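Local coordinates for protein ribonuclease T2 (Homo sapiens, PDB 3T0O) that cleaves single-stranded RNA, preferentially between purine and uridine residues, and so supplies RNA fragments that are sensed by TLR8 in innate immunity, at residues A[124-127]-A[128-132]. Numbering follows the deposited sequence.
Sequences NSVL and LKLGI
Leu127 and Ile132, the two buried side chains here, meet at the C-terminal end of helix 123-129, where the chain leaves its last turn. Methyl CD2 of Leu127 rests 4.1 Å from CB of Ile132, the two side chains slanting across one another. Leucine suits the inward face of the helix because its two methyls spread over neighbours, here with Trp38 and Tyr224 beside them, while the branched Ile132 leans on Phe144 of helix 141-152. Beside them Val126 and Leu130 run alongside each other, CG1 of Val126 lying 3.9 Å from CD1 of Leu130. A chi1 of 165° sets CG1 of Val126 anti to the backbone N and turns it toward Leu130; both side chains also pack against helix 141-152.

The backbone ends in a Schellman motif. Regular helical bonds run from Leu128 N to Asn124 O (3.1 Å, nearly straight at 168°), from Lys129 N to Ser125 O (2.9 Å) and lastly from Leu130 N to Val126 O (3.1 Å), whose N-H is bifurcated, with a weak second branch to Leu127 O. Ile132 N reaches back to that same Leu127 O at 2.9 Å, and Gly131 N bonds Leu128 O. Gly131 adopts a positive phi of 84°, where a CB would press on the preceding carbonyl oxygen; lacking one, glycine makes the reversal easily.

Elsewhere the packing thins out. Asn124 is partly exposed, and its amide suits a polar junction: OD1 accepts Trp38 N, tying helix to loop. Ser125 bonds Asp122 through its hydroxyl. Leu128, though exposed, has some apolar cover from Lys133, and its CG lies 3.4 Å from Asn124 O. Lys129, extended throughout, carries its amine away from the turn, as befits a charged surface residue.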
loop_
_atom_site.group_PDB
_atom_site.type_symbol
_atom_site.label_atom_id
_atom_site.label_comp_id
_atom_site.label_asym_id
_atom_site.label_seq_id
_atom_site.Cartn_x
_atom_site.Cartn_y
_atom_site.Cartn_z
ATOM N N ASN A 124 4.458 9.799 -1.366
ATOM C CA ASN A 124 4.289 10.641 -2.520
ATOM C C ASN A 124 5.202 11.875 -2.490
ATOM O O ASN A 124 5.883 12.151 -3.507
ATOM C CB ASN A 124 2.868 11.047 -2.637
ATOM C CG ASN A 124 2.057 9.934 -3.156
ATOM O OD1 ASN A 124 2.216 9.602 -4.334
ATOM N ND2 ASN A 124 1.148 9.394 -2.336
ATOM N N SER A 125 5.253 12.570 -1.368
ATOM C CA SER A 125 6.115 13.767 -1.315
ATOM C C SER A 125 7.558 13.347 -1.341
ATOM O O SER A 125 8.353 14.061 -1.935
ATOM C CB SER A 125 5.849 14.604 -0.066
ATOM O OG SER A 125 4.553 15.126 -0.198
ATOM N N VAL A 126 7.881 12.241 -0.704
ATOM C CA VAL A 126 9.260 11.768 -0.671
ATOM C C VAL A 126 9.803 11.544 -2.067
ATOM O O VAL A 126 10.895 12.067 -2.427
ATOM C CB VAL A 126 9.338 10.541 0.167
ATOM C CG1 VAL A 126 10.606 9.789 -0.010
ATOM C CG2 VAL A 126 9.137 10.960 1.609
ATOM N N LEU A 127 8.998 10.822 -2.880
ATOM C CA LEU A 127 9.478 10.517 -4.206
ATOM C C LEU A 127 9.639 11.799 -5.004
ATOM O O LEU A 127 10.648 11.985 -5.710
ATOM C CB LEU A 127 8.469 9.557 -4.909
ATOM C CG LEU A 127 8.637 8.156 -4.360
ATOM C CD1 LEU A 127 7.384 7.362 -4.930
ATOM C CD2 LEU A 127 9.912 7.450 -4.756
ATOM N N LEU A 128 8.610 12.660 -4.960
ATOM C CA LEU A 128 8.686 13.868 -5.781
ATOM C C LEU A 128 9.836 14.745 -5.393
ATOM O O LEU A 128 10.468 15.304 -6.285
ATOM C CB LEU A 128 7.364 14.628 -5.733
ATOM C CG LEU A 128 6.260 13.861 -6.436
ATOM C CD1 LEU A 128 4.899 14.523 -6.077
ATOM C CD2 LEU A 128 6.518 13.727 -7.958
ATOM N N LYS A 129 10.122 14.860 -4.091
ATOM C CA LYS A 129 11.254 15.687 -3.646
ATOM C C LYS A 129 12.565 15.133 -4.133
ATOM O O LYS A 129 13.532 15.917 -4.355
ATOM C CB LYS A 129 11.240 15.737 -2.108
ATOM C CG LYS A 129 12.364 16.577 -1.621
ATOM C CD LYS A 129 12.145 16.920 -0.215
ATOM C CE LYS A 129 13.275 17.810 0.233
ATOM N NZ LYS A 129 12.960 18.220 1.589
ATOM N N LEU A 130 12.604 13.818 -4.320
ATOM C CA LEU A 130 13.776 13.159 -4.814
ATOM C C LEU A 130 13.873 13.298 -6.335
ATOM O O LEU A 130 14.863 12.820 -6.939
ATOM C CB LEU A 130 13.725 11.699 -4.364
ATOM C CG LEU A 130 13.809 11.254 -2.873
ATOM C CD1 LEU A 130 13.437 9.830 -2.672
ATOM C CD2 LEU A 130 15.244 11.495 -2.334
ATOM N N GLY A 131 12.857 13.870 -6.981
ATOM C CA GLY A 131 12.865 13.969 -8.454
ATOM C C GLY A 131 12.376 12.724 -9.124
ATOM O O GLY A 131 12.501 12.581 -10.378
ATOM N N ILE A 132 11.807 11.825 -8.327
ATOM C CA ILE A 132 11.287 10.589 -8.938
ATOM C C ILE A 132 9.822 10.734 -9.208
ATOM O O ILE A 132 9.008 10.652 -8.293
ATOM C CB ILE A 132 11.565 9.390 -8.024
ATOM C CG1 ILE A 132 13.057 9.362 -7.764
ATOM C CG2 ILE A 132 11.040 8.128 -8.700
ATOM C CD1 ILE A 132 13.461 8.238 -6.801
#